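Side-chain contacts in protein Ta0487 (Thermoplasma acidophilum, PDB 3KBQ), which is of unknown function but belongs to the CinA family and carries a probable molybdopterin-binding domain, to which this N-terminal piece of the protein corresponds: residues 82-87 with 120-125; 25-30 with 160-165; 97-102 with 109-114; 43-48 with 52-57; 58-63 with 140-145. All coordinates share one frame; numbering follows the deposited sequence.

Contact 1: 82-87 with 120-125; sequences EGFAKC and KIPPSC
Pro122 lies at the edge of the Phe84 ring, and Cys125 SG approaches the same ring obliquely. Pro122 CG is near the ring plane, 4.3 Å from Phe84 CD2. Cys125 SG comes nearest to Phe84 CE2 at 3.5 Å; it stands 4.7 Å from the Phe84 ring centroid and 66° off the ring normal. Further round the ring, Phe56 makes an edge-to-face pair, and Cys140, Val142, Val147 and Ile149 of the neighbouring sheet strands pack against it. With CG opposite the backbone N (chi1 177°), the ring reaches out from helix 80-87 between these strands and the turn. One helical position on, Ala85 CB touches Pro122 CB at 4.1 Å, and the backbones draw closest here, with Ala85 CA 5.8 Å from Pro122 CA.

The other side is a type I beta turn from Pro122 to Cys125, closed by the bond from Cys125 N to Pro122 O. It carries the chain from the short strand 120-121 into strand 125-128 at the edge of the main sheet. The turn thus offers the helix a proline ring and a sulfur side by side.

Cys125 SG is bonded to Cys140 SG in a disulfide joining two adjacent antiparallel strands. Cys125 therefore has no S-H to give, and its approach to Phe84 is a sulfur-aromatic contact probably governed by dispersion. All four touching residues are buried and apolar in character, so the direct contact between the segments is apolar packing, with the disulfide fixing where the sulfur sits.

Contact 2: 25-30 with 160-165; sequences AAFIGN and LLKAME
Leu161 on helix 154-163 plugs against Phe27 and Ile28 on helix 23-34, two helices that lie over the same sheet of an alpha/beta fold, the kind expected of a molybdopterin-binding domain. The tight part is built round one methyl. Leu161 CD2 sits 3.9 Å from Phe27 CE2 and also 3.9 Å from Ile28 CG1, reaching the phenyl at its edge, close to the ring plane. The leucine and the phenylalanine slide past each other in opposite directions, whereas Ile28 crosses Leu161 at about a right angle. Beneath them Ile28 rests on Val8 and Leu161 on Leu150, so this half rests on the strands, and Met157 one turn back on the second helix also touches both Phe27 and Ile28.

Toward solvent the packing thins out. Lys162 is exposed and adds only aliphatic carbon here, crossing the phenylalanine at about a right angle. Its chain is bent at chi3 (-90°) and chi4 (88°), which folds the amino group back along its own helix to a weak hydrogen bond with Glu158 O. What remains for the neighbouring helix is the methylene next to nitrogen: Lys162 CE lies 3.7 Å from Phe27 CZ, at the ring edge, near its plane.

Contact 3: 97-102 with 109-114; sequences DALAMI and ADLTPQ
Leu111 folds back onto Leu99 and Ile102 where two consecutive helices, 96-106 and 113-116, are joined by a short loop. The first shell consists of three aliphatic side chains. Leu111 CD2 carries nearly all of it, 3.7 Å from Leu99 CD1 and 3.8 Å from Ile102 CG2, with Leu111 CG somewhat farther from Ile102 CG2 at 4.2 Å. Leu99 and Leu111 run past one another in opposite directions; Ile102 meets the incoming leucine at about a right angle.

Three residues apart on one helix, Leu99 and Ile102 present neighbouring methyls to a single visitor. The CG of Leu99 lies opposite its backbone N (chi1 -179°), and that swing carries CD1 out to the loop even though its CB does not point there. Behind them, Leu99 also packs on Ala119 and Ile102 on Met118, just before strand 120-121, so the loop leucine closes over a small peripheral apolar cluster, the contact centre about 18 Å from the chain centre.

Leu111 is followed at once by the start of the next helix, which probably helps to place it. Thr112 takes the N-cap position and Pro113 the first turn, with Thr112 OG1 making a weak hydrogen bond to Arg115 N.

Contact 4: 43-48 with 52-57; sequences FVVMDD and IGWAFR
Strand-on-helix packing joins Phe43 and Val45 of strand 38-45 to Ile52, Trp54 and Ala55 of the helix that follows, the two short axes lying 8.7 Å apart and nearly antiparallel at 169°. The edge of Phe43 points at the face of Trp54 in an offset edge-to-face pair, centroids 5.6 Å apart and planes at 83°. With CG opposite its backbone N (chi1 169°), Trp54 swings its indole back over the strand although its CB does not point there. Val45 CG1 meets the indole edge in plane at Trp54 CZ3 and also touches Ala55 CB, both at 3.9 Å, while Val45 CG2 rests on Ile52 CG1 (4.0 Å).

This is the first half of a beta-alpha-beta crossover from strand 38-45 through helix 49-62 to strand 65-69, passing over strand 5-11. Asp48 OD2 caps Glu51 N at the helix start, while Asp48 O accepts the 2.9 Å bond from Ile52 N.

Trp54 also makes a cation-pi contact with Arg41 of the second subunit, and Val44 pairs antiparallel with a strand there. Were Trp54 an alanine, Phe43 would probably lose the indole face its edge meets in this chain, and that arginine its pi partner.

Contact 5: 58-63 with 140-145; sequences VALEVS and CAVGGK
Lys145 NZ drives into the C-terminal end of helix 49-62 and is held by two carbonyls there. Its bond to Leu60 O is 2.8 Å long and nearly in line with the C=O (171°); the one to Ser63 O, 3.0 Å, comes in far from that line, at 114°, with the nitrogen well above the carbonyl plane. Asp64, the next residue, adds a salt bridge through OD1, so the ammonium has three oxygen partners. A positive charge at this end of a helix would also be favoured by the helix dipole.

The lysine chain runs extended until chi4 (-93°), where the bend turns NZ onto the carbonyls. Just past the helix, Ser63 OG bonds back to Ala59 O at 2.7 Å. A methionine in place of Lys145 would probably leave Leu60 O and Ser63 O without this donor and the Asp64 carboxylate without this counter-charge.

Beside the polar end lies plain packing. Leu60 CD2 covers the lysine stem, 3.9 Å from Lys145 CD, and Leu60 CD1 reaches Val142 CG1 at 4.3 Å; Val147 and Val66 back the leucine from the sheet.

Val142 and Lys145 are the ends of a type II' turn, paired by backbone bonds in both directions, with Gly143 at positive phi: a two-residue beta hairpin between strands 137-142 and 145-150, tied by its lysine to a helix C-terminus.

In the fold
From the N terminus, contact 2 opens first, on helix 23-34, and closes last, on helix 154-163, so it encloses the other four. Contact 4 comes next as a short local closure between strand 38-45 and helix 49-62. That same helix then opens contact 5, which closes only at the hairpin of residues 140-145. Within this span lies contact 1, and within contact 1 lies contact 3; none of the loops cross. Contact 4 touches contact 5 through Phe43 and contact 1 through Phe56, while the disulfide joins contacts 1 and 5. Contact 2 packs its helices over the main sheet apart from them, and contact 3 holds the outlying helices, touching contact 1 through Ala98 and Ile121.

Contact 1: 82-87 with 120-125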
# COMPACT_ATOMS: atom_id res chain seq x y z
N GLU B 82 -12.51 12.68 7.72
CA GLU B 82 -13.00 13.67 6.78
C GLU B 82 -12.80 13.20 5.33
O GLU B 82 -13.66 13.41 4.47
CB GLU B 82 -12.29 15.01 7.01
CG GLU B 82 -12.88 16.17 6.19
CD GLU B 82 -12.22 17.53 6.47
OE1 GLU B 82 -11.33 17.65 7.36
OE2 GLU B 82 -12.58 18.49 5.78
N GLY B 83 -11.63 12.63 5.03
CA GLY B 83 -11.40 12.08 3.69
C GLY B 83 -12.42 11.01 3.34
O GLY B 83 -12.90 10.95 2.21
N PHE B 84 -12.70 10.12 4.29
CA PHE B 84 -13.72 9.10 4.12
C PHE B 84 -15.12 9.69 3.88
O PHE B 84 -15.79 9.28 2.95
CB PHE B 84 -13.80 8.14 5.30
CG PHE B 84 -14.91 7.13 5.15
CD1 PHE B 84 -14.78 6.08 4.23
CD2 PHE B 84 -16.08 7.24 5.89
CE1 PHE B 84 -15.82 5.13 4.06
CE2 PHE B 84 -17.14 6.29 5.73
CZ PHE B 84 -16.98 5.23 4.82
N ALA B 85 -15.55 10.64 4.71
CA ALA B 85 -16.84 11.36 4.51
C ALA B 85 -16.99 11.96 3.12
O ALA B 85 -18.04 11.82 2.47
CB ALA B 85 -17.00 12.47 5.53
N LYS B 86 -15.94 12.64 2.68
CA LYS B 86 -15.94 13.34 1.41
C LYS B 86 -16.10 12.32 0.32
O LYS B 86 -16.87 12.49 -0.62
CB LYS B 86 -14.62 14.09 1.21
CG LYS B 86 -14.55 14.91 -0.05
CD LYS B 86 -13.09 15.36 -0.31
CE LYS B 86 -13.08 16.44 -1.37
NZ LYS B 86 -12.17 17.50 -0.92
N CYS B 87 -15.40 11.21 0.45
CA CYS B 87 -15.44 10.29 -0.65
C CYS B 87 -16.76 9.52 -0.75
O CYS B 87 -17.08 9.04 -1.82
CB CYS B 87 -14.23 9.40 -0.65
SG CYS B 87 -14.46 7.90 0.34
N LYS B 120 -16.42 14.46 15.19
CA LYS B 120 -17.14 14.78 13.94
C LYS B 120 -17.13 13.52 13.06
O LYS B 120 -16.08 12.94 12.78
CB LYS B 120 -16.50 16.00 13.24
CG LYS B 120 -16.85 17.39 13.78
CD LYS B 120 -18.17 17.95 13.10
CE LYS B 120 -18.19 19.51 12.84
NZ LYS B 120 -19.14 20.41 13.67
N ILE B 121 -18.31 13.04 12.67
CA ILE B 121 -18.46 11.70 12.08
C ILE B 121 -19.51 11.84 10.98
O ILE B 121 -20.41 12.66 11.13
CB ILE B 121 -18.95 10.74 13.19
CG1 ILE B 121 -17.78 10.01 13.85
CG2 ILE B 121 -19.92 9.71 12.73
CD1 ILE B 121 -18.19 9.51 15.27
N PRO B 122 -19.40 11.09 9.85
CA PRO B 122 -20.55 11.08 8.94
C PRO B 122 -21.67 10.12 9.43
O PRO B 122 -21.40 9.21 10.21
CB PRO B 122 -19.93 10.60 7.62
CG PRO B 122 -18.89 9.66 8.02
CD PRO B 122 -18.34 10.16 9.38
N PRO B 123 -22.92 10.32 8.99
CA PRO B 123 -24.02 9.45 9.49
C PRO B 123 -23.90 7.97 9.14
O PRO B 123 -24.48 7.15 9.83
CB PRO B 123 -25.27 10.05 8.82
CG PRO B 123 -24.79 10.80 7.68
CD PRO B 123 -23.45 11.37 8.10
N SER B 124 -23.13 7.63 8.11
CA SER B 124 -22.91 6.22 7.77
C SER B 124 -22.04 5.44 8.76
O SER B 124 -21.86 4.22 8.60
CB SER B 124 -22.26 6.12 6.39
OG SER B 124 -23.25 6.01 5.38
N CYS B 125 -21.46 6.14 9.74
CA CYS B 125 -20.54 5.52 10.69
C CYS B 125 -21.07 5.55 12.10
O CYS B 125 -21.83 6.44 12.44
CB CYS B 125 -19.20 6.24 10.66
SG CYS B 125 -18.40 6.14 9.02

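Contact 2: 25-30 with 160-165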
# COMPACT_ATOMS: atom_id res chain seq x y z
N ALA B 25 -0.25 -2.80 8.72
CA ALA B 25 -0.81 -3.49 7.56
C ALA B 25 -0.57 -5.01 7.67
O ALA B 25 -1.41 -5.80 7.29
CB ALA B 25 -0.23 -2.91 6.22
N ALA B 26 0.57 -5.39 8.23
CA ALA B 26 0.86 -6.82 8.50
C ALA B 26 -0.11 -7.38 9.50
O ALA B 26 -0.66 -8.43 9.28
CB ALA B 26 2.32 -7.06 8.98
N PHE B 27 -0.30 -6.70 10.62
CA PHE B 27 -1.22 -7.20 11.64
C PHE B 27 -2.66 -7.31 11.08
O PHE B 27 -3.33 -8.32 11.28
CB PHE B 27 -1.20 -6.29 12.88
CG PHE B 27 -2.18 -6.74 13.96
CD1 PHE B 27 -1.74 -7.49 15.04
CD2 PHE B 27 -3.52 -6.37 13.91
CE1 PHE B 27 -2.64 -7.90 16.04
CE2 PHE B 27 -4.41 -6.78 14.93
CZ PHE B 27 -3.95 -7.56 15.96
N ILE B 28 -3.10 -6.30 10.33
CA ILE B 28 -4.46 -6.32 9.75
C ILE B 28 -4.57 -7.43 8.70
O ILE B 28 -5.54 -8.20 8.68
CB ILE B 28 -4.86 -4.92 9.17
CG1 ILE B 28 -4.94 -3.85 10.30
CG2 ILE B 28 -6.20 -5.01 8.33
CD1 ILE B 28 -4.91 -2.35 9.77
N GLY B 29 -3.56 -7.54 7.83
CA GLY B 29 -3.54 -8.58 6.81
C GLY B 29 -3.64 -9.97 7.43
O GLY B 29 -4.39 -10.82 6.95
N ASN B 30 -2.88 -10.18 8.51
CA ASN B 30 -2.88 -11.47 9.18
C ASN B 30 -4.22 -11.73 9.89
O ASN B 30 -4.75 -12.84 9.80
CB ASN B 30 -1.70 -11.57 10.18
CG ASN B 30 -1.66 -12.94 10.87
OD1 ASN B 30 -1.46 -13.97 10.24
ND2 ASN B 30 -1.88 -12.93 12.16
N LEU B 160 -8.80 -2.24 19.18
CA LEU B 160 -10.11 -1.98 18.56
C LEU B 160 -10.49 -3.04 17.50
O LEU B 160 -11.65 -3.47 17.39
CB LEU B 160 -10.10 -0.59 17.93
CG LEU B 160 -10.29 0.65 18.83
CD1 LEU B 160 -9.67 1.82 18.17
CD2 LEU B 160 -11.72 0.97 19.00
N LEU B 161 -9.50 -3.49 16.73
CA LEU B 161 -9.75 -4.51 15.73
C LEU B 161 -10.24 -5.79 16.40
O LEU B 161 -11.25 -6.39 15.96
CB LEU B 161 -8.51 -4.73 14.83
CG LEU B 161 -8.73 -5.61 13.61
CD1 LEU B 161 -9.90 -5.08 12.80
CD2 LEU B 161 -7.42 -5.68 12.74
N LYS B 162 -9.57 -6.17 17.48
CA LYS B 162 -10.02 -7.30 18.31
C LYS B 162 -11.42 -7.15 18.92
O LYS B 162 -12.19 -8.10 18.91
CB LYS B 162 -8.93 -7.71 19.32
CG LYS B 162 -7.89 -8.61 18.60
CD LYS B 162 -6.66 -9.00 19.41
CE LYS B 162 -5.54 -7.98 19.23
NZ LYS B 162 -5.70 -6.90 20.24
N ALA B 163 -11.76 -5.97 19.41
CA ALA B 163 -13.11 -5.65 19.88
C ALA B 163 -14.21 -5.71 18.79
O ALA B 163 -15.39 -5.86 19.11
CB ALA B 163 -13.12 -4.30 20.56
N MET B 164 -13.80 -5.57 17.52
CA MET B 164 -14.70 -5.59 16.36
C MET B 164 -14.84 -6.98 15.73
O MET B 164 -15.48 -7.12 14.69
CB MET B 164 -14.17 -4.65 15.25
CG MET B 164 -14.38 -3.15 15.52
SD MET B 164 -16.09 -2.86 16.06
CE MET B 164 -16.95 -3.37 14.58
N GLU B 165 -14.23 -8.00 16.34
CA GLU B 165 -14.08 -9.30 15.67
C GLU B 165 -15.42 -9.95 15.34
O GLU B 165 -15.54 -10.68 14.35
CB GLU B 165 -13.21 -10.24 16.49
CG GLU B 165 -12.94 -11.57 15.84
CD GLU B 165 -11.99 -12.41 16.67
OE1 GLU B 165 -11.24 -11.83 17.49
OE2 GLU B 165 -11.98 -13.66 16.52

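Contact 3: 97-102 with 109-114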
# COMPACT_ATOMS: atom_id res chain seq x y z
N ASP B 97 -22.40 11.23 21.66
CA ASP B 97 -21.82 10.15 22.49
C ASP B 97 -20.30 10.22 22.37
O ASP B 97 -19.59 10.25 23.38
CB ASP B 97 -22.23 8.72 22.04
CG ASP B 97 -23.75 8.53 21.87
OD1 ASP B 97 -24.57 9.37 22.35
OD2 ASP B 97 -24.12 7.49 21.25
N ALA B 98 -19.84 10.27 21.12
CA ALA B 98 -18.40 10.38 20.81
C ALA B 98 -17.82 11.57 21.59
O ALA B 98 -16.82 11.42 22.32
CB ALA B 98 -18.18 10.55 19.31
N LEU B 99 -18.47 12.73 21.45
CA LEU B 99 -18.00 13.95 22.12
C LEU B 99 -17.89 13.75 23.65
O LEU B 99 -16.84 14.05 24.25
CB LEU B 99 -18.89 15.16 21.77
CG LEU B 99 -18.46 16.50 22.41
CD1 LEU B 99 -16.98 16.85 22.12
CD2 LEU B 99 -19.38 17.64 21.99
N ALA B 100 -18.97 13.25 24.25
CA ALA B 100 -18.96 12.82 25.66
C ALA B 100 -17.79 11.86 26.01
O ALA B 100 -17.09 12.08 26.99
CB ALA B 100 -20.31 12.19 26.05
N MET B 101 -17.57 10.81 25.21
CA MET B 101 -16.41 9.91 25.40
C MET B 101 -15.14 10.77 25.56
O MET B 101 -14.40 10.67 26.55
CB MET B 101 -16.22 8.94 24.22
CG MET B 101 -17.51 8.21 23.67
SD MET B 101 -17.31 6.71 22.57
CE MET B 101 -16.17 7.19 21.29
N ILE B 102 -14.91 11.65 24.57
CA ILE B 102 -13.69 12.45 24.51
C ILE B 102 -13.43 13.39 25.71
O ILE B 102 -12.30 13.42 26.25
CB ILE B 102 -13.58 13.18 23.15
CG1 ILE B 102 -13.39 12.12 22.04
CG2 ILE B 102 -12.38 14.17 23.18
CD1 ILE B 102 -13.89 12.51 20.68
N ALA B 109 -13.87 20.19 30.04
CA ALA B 109 -15.07 20.64 29.29
C ALA B 109 -14.72 21.35 27.97
O ALA B 109 -15.50 21.34 27.02
CB ALA B 109 -15.95 21.52 30.16
N ASP B 110 -13.51 21.93 27.91
CA ASP B 110 -13.04 22.79 26.83
C ASP B 110 -11.88 22.13 26.08
O ASP B 110 -10.72 22.22 26.52
CB ASP B 110 -12.57 24.13 27.44
CG ASP B 110 -12.76 25.32 26.50
OD1 ASP B 110 -12.98 25.12 25.27
OD2 ASP B 110 -12.70 26.47 27.01
N LEU B 111 -12.20 21.46 24.97
CA LEU B 111 -11.24 20.83 24.08
C LEU B 111 -10.63 21.84 23.11
O LEU B 111 -11.29 22.80 22.72
CB LEU B 111 -11.98 19.76 23.27
CG LEU B 111 -12.22 18.31 23.74
CD1 LEU B 111 -12.14 18.12 25.24
CD2 LEU B 111 -13.56 17.80 23.20
N THR B 112 -9.39 21.63 22.67
CA THR B 112 -8.90 22.34 21.49
C THR B 112 -9.74 21.94 20.24
O THR B 112 -10.34 20.84 20.20
CB THR B 112 -7.39 22.05 21.22
OG1 THR B 112 -7.21 20.66 20.99
CG2 THR B 112 -6.47 22.48 22.40
N PRO B 113 -9.77 22.79 19.19
CA PRO B 113 -10.39 22.44 17.90
C PRO B 113 -9.99 21.07 17.34
O PRO B 113 -10.86 20.29 16.86
CB PRO B 113 -9.89 23.56 16.98
CG PRO B 113 -9.80 24.74 17.87
CD PRO B 113 -9.29 24.20 19.20
N GLN B 114 -8.69 20.78 17.33
CA GLN B 114 -8.18 19.50 16.80
C GLN B 114 -8.67 18.32 17.62
O GLN B 114 -8.76 17.21 17.12
CB GLN B 114 -6.65 19.45 16.85
CG GLN B 114 -5.92 20.52 16.18
CD GLN B 114 -5.60 21.63 17.14
OE1 GLN B 114 -6.49 22.18 17.80
NE2 GLN B 114 -4.33 22.02 17.18

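Contact 4: 43-48 with 52-57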
# COMPACT_ATOMS: atom_id res chain seq x y z
N PHE B 43 -3.19 -0.28 0.31
CA PHE B 43 -2.97 1.09 -0.18
C PHE B 43 -2.25 1.84 0.92
O PHE B 43 -2.57 1.69 2.11
CB PHE B 43 -4.31 1.79 -0.41
CG PHE B 43 -5.22 1.08 -1.35
CD1 PHE B 43 -5.22 1.42 -2.68
CD2 PHE B 43 -6.09 0.07 -0.88
CE1 PHE B 43 -6.09 0.74 -3.59
CE2 PHE B 43 -6.93 -0.59 -1.72
CZ PHE B 43 -6.94 -0.26 -3.11
N VAL B 44 -1.26 2.62 0.53
CA VAL B 44 -0.63 3.54 1.47
C VAL B 44 -0.75 4.91 0.86
O VAL B 44 -0.34 5.16 -0.28
CB VAL B 44 0.84 3.20 1.76
CG1 VAL B 44 1.36 4.08 2.91
CG2 VAL B 44 0.99 1.68 2.12
N VAL B 45 -1.31 5.82 1.64
CA VAL B 45 -1.52 7.15 1.16
C VAL B 45 -1.08 8.21 2.18
O VAL B 45 -0.97 7.94 3.36
CB VAL B 45 -2.99 7.40 0.77
CG1 VAL B 45 -3.38 6.50 -0.47
CG2 VAL B 45 -3.95 7.25 2.00
N MET B 46 -0.87 9.42 1.67
CA MET B 46 -0.49 10.59 2.47
C MET B 46 -1.66 11.10 3.28
O MET B 46 -2.84 10.81 2.96
CB MET B 46 -0.04 11.74 1.52
CG MET B 46 1.33 11.46 0.80
SD MET B 46 1.92 12.82 -0.33
CE MET B 46 0.55 12.93 -1.34
N ASP B 47 -1.32 11.91 4.29
CA ASP B 47 -2.30 12.67 5.03
C ASP B 47 -2.89 13.74 4.15
O ASP B 47 -2.53 14.90 4.26
CB ASP B 47 -1.65 13.26 6.29
CG ASP B 47 -1.11 12.15 7.19
OD1 ASP B 47 -1.98 11.42 7.74
OD2 ASP B 47 0.14 11.95 7.27
N ASP B 48 -3.86 13.36 3.33
CA ASP B 48 -4.31 14.26 2.28
C ASP B 48 -5.73 13.83 1.90
O ASP B 48 -5.92 12.63 1.56
CB ASP B 48 -3.40 14.04 1.06
CG ASP B 48 -3.83 14.83 -0.14
OD1 ASP B 48 -3.07 15.75 -0.49
OD2 ASP B 48 -4.94 14.57 -0.71
N ILE B 52 -6.76 10.12 0.39
CA ILE B 52 -7.50 9.22 1.30
C ILE B 52 -8.81 8.80 0.65
O ILE B 52 -9.18 7.59 0.68
CB ILE B 52 -7.73 9.91 2.70
CG1 ILE B 52 -6.43 9.98 3.53
CG2 ILE B 52 -8.85 9.16 3.53
CD1 ILE B 52 -6.39 11.16 4.52
N GLY B 53 -9.50 9.78 0.03
CA GLY B 53 -10.76 9.51 -0.64
C GLY B 53 -10.57 8.48 -1.78
O GLY B 53 -11.42 7.58 -1.97
N TRP B 54 -9.49 8.69 -2.56
CA TRP B 54 -9.10 7.77 -3.63
C TRP B 54 -8.97 6.32 -3.12
O TRP B 54 -9.55 5.42 -3.70
CB TRP B 54 -7.84 8.26 -4.42
CG TRP B 54 -7.31 7.20 -5.32
CD1 TRP B 54 -7.78 6.86 -6.61
CD2 TRP B 54 -6.28 6.26 -5.01
NE1 TRP B 54 -7.07 5.77 -7.07
CE2 TRP B 54 -6.15 5.39 -6.12
CE3 TRP B 54 -5.46 6.07 -3.89
CZ2 TRP B 54 -5.22 4.33 -6.15
CZ3 TRP B 54 -4.50 5.03 -3.92
CH2 TRP B 54 -4.40 4.18 -5.06
N ALA B 55 -8.23 6.13 -2.04
CA ALA B 55 -7.91 4.80 -1.52
C ALA B 55 -9.21 4.10 -1.07
O ALA B 55 -9.46 2.96 -1.45
CB ALA B 55 -6.90 4.91 -0.38
N PHE B 56 -10.06 4.82 -0.35
CA PHE B 56 -11.32 4.20 0.11
C PHE B 56 -12.19 3.81 -1.07
O PHE B 56 -12.76 2.73 -1.08
CB PHE B 56 -12.13 5.12 1.08
CG PHE B 56 -11.67 5.06 2.52
CD1 PHE B 56 -11.89 3.93 3.30
CD2 PHE B 56 -11.02 6.16 3.10
CE1 PHE B 56 -11.44 3.86 4.60
CE2 PHE B 56 -10.58 6.11 4.43
CZ PHE B 56 -10.79 4.97 5.19
N ARG B 57 -12.31 4.68 -2.07
CA ARG B 57 -13.13 4.35 -3.23
C ARG B 57 -12.65 3.12 -4.03
O ARG B 57 -13.43 2.21 -4.34
CB ARG B 57 -13.22 5.56 -4.18
CG ARG B 57 -13.98 6.78 -3.59
CD ARG B 57 -15.28 6.33 -2.93
NE ARG B 57 -16.18 5.68 -3.88
CZ ARG B 57 -17.24 6.28 -4.40
NH1 ARG B 57 -17.48 7.54 -4.07
NH2 ARG B 57 -18.06 5.62 -5.24

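Contact 5: 58-63 with 140-145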
# COMPACT_ATOMS: atom_id res chain seq x y z
N VAL B 58 -11.38 3.11 -4.36
CA VAL B 58 -10.81 1.91 -4.96
C VAL B 58 -10.96 0.65 -4.07
O VAL B 58 -11.40 -0.39 -4.58
CB VAL B 58 -9.38 2.11 -5.41
CG1 VAL B 58 -8.90 0.91 -6.16
CG2 VAL B 58 -9.38 3.31 -6.41
N ALA B 59 -10.63 0.77 -2.78
CA ALA B 59 -10.77 -0.36 -1.89
C ALA B 59 -12.20 -0.91 -1.95
O ALA B 59 -12.41 -2.15 -2.03
CB ALA B 59 -10.32 0.01 -0.41
N LEU B 60 -13.17 -0.00 -1.98
CA LEU B 60 -14.58 -0.40 -1.94
C LEU B 60 -15.01 -1.03 -3.26
O LEU B 60 -15.87 -1.94 -3.29
CB LEU B 60 -15.46 0.80 -1.59
CG LEU B 60 -15.54 1.23 -0.12
CD1 LEU B 60 -16.20 2.67 0.01
CD2 LEU B 60 -16.35 0.21 0.74
N GLU B 61 -14.38 -0.59 -4.35
CA GLU B 61 -14.66 -1.17 -5.66
C GLU B 61 -14.24 -2.66 -5.70
O GLU B 61 -14.86 -3.45 -6.36
CB GLU B 61 -13.87 -0.38 -6.69
CG GLU B 61 -13.88 -0.91 -8.07
CD GLU B 61 -13.06 0.01 -9.03
OE1 GLU B 61 -12.67 1.16 -8.65
OE2 GLU B 61 -12.79 -0.45 -10.16
N VAL B 62 -13.19 -3.05 -5.00
CA VAL B 62 -12.67 -4.43 -5.15
C VAL B 62 -12.91 -5.34 -3.92
O VAL B 62 -12.58 -6.55 -3.95
CB VAL B 62 -11.15 -4.38 -5.48
CG1 VAL B 62 -10.92 -3.56 -6.74
CG2 VAL B 62 -10.28 -3.79 -4.25
N SER B 63 -13.48 -4.80 -2.85
CA SER B 63 -13.67 -5.59 -1.65
C SER B 63 -14.96 -5.20 -0.90
O SER B 63 -15.44 -4.08 -1.04
CB SER B 63 -12.44 -5.51 -0.73
OG SER B 63 -12.26 -4.19 -0.31
N CYS B 140 -18.47 1.63 9.63
CA CYS B 140 -19.34 2.30 8.71
C CYS B 140 -19.94 1.25 7.81
O CYS B 140 -19.32 0.17 7.57
CB CYS B 140 -18.52 3.30 7.90
SG CYS B 140 -17.41 4.29 9.00
N ALA B 141 -21.14 1.53 7.33
CA ALA B 141 -21.70 0.66 6.27
C ALA B 141 -21.88 1.52 5.01
O ALA B 141 -22.37 2.66 5.08
CB ALA B 141 -23.02 0.06 6.72
N VAL B 142 -21.43 1.01 3.88
CA VAL B 142 -21.61 1.65 2.59
C VAL B 142 -22.34 0.60 1.75
O VAL B 142 -21.72 -0.39 1.33
CB VAL B 142 -20.24 2.04 1.94
CG1 VAL B 142 -20.46 2.83 0.63
CG2 VAL B 142 -19.40 2.85 2.89
N GLY B 143 -23.61 0.84 1.49
CA GLY B 143 -24.59 -0.21 1.10
C GLY B 143 -24.36 -1.44 1.98
O GLY B 143 -24.36 -1.35 3.21
N GLY B 144 -24.06 -2.57 1.36
CA GLY B 144 -23.80 -3.81 2.09
C GLY B 144 -22.33 -4.02 2.42
O GLY B 144 -21.94 -5.09 2.90
N LYS B 145 -21.50 -3.01 2.17
CA LYS B 145 -20.07 -3.15 2.44
C LYS B 145 -19.75 -2.61 3.82
O LYS B 145 -20.50 -1.79 4.33
CB LYS B 145 -19.21 -2.45 1.37
CG LYS B 145 -19.34 -3.14 0.02
CD LYS B 145 -18.64 -2.32 -1.12
CE LYS B 145 -18.91 -2.99 -2.49
NZ LYS B 145 -17.83 -3.97 -2.91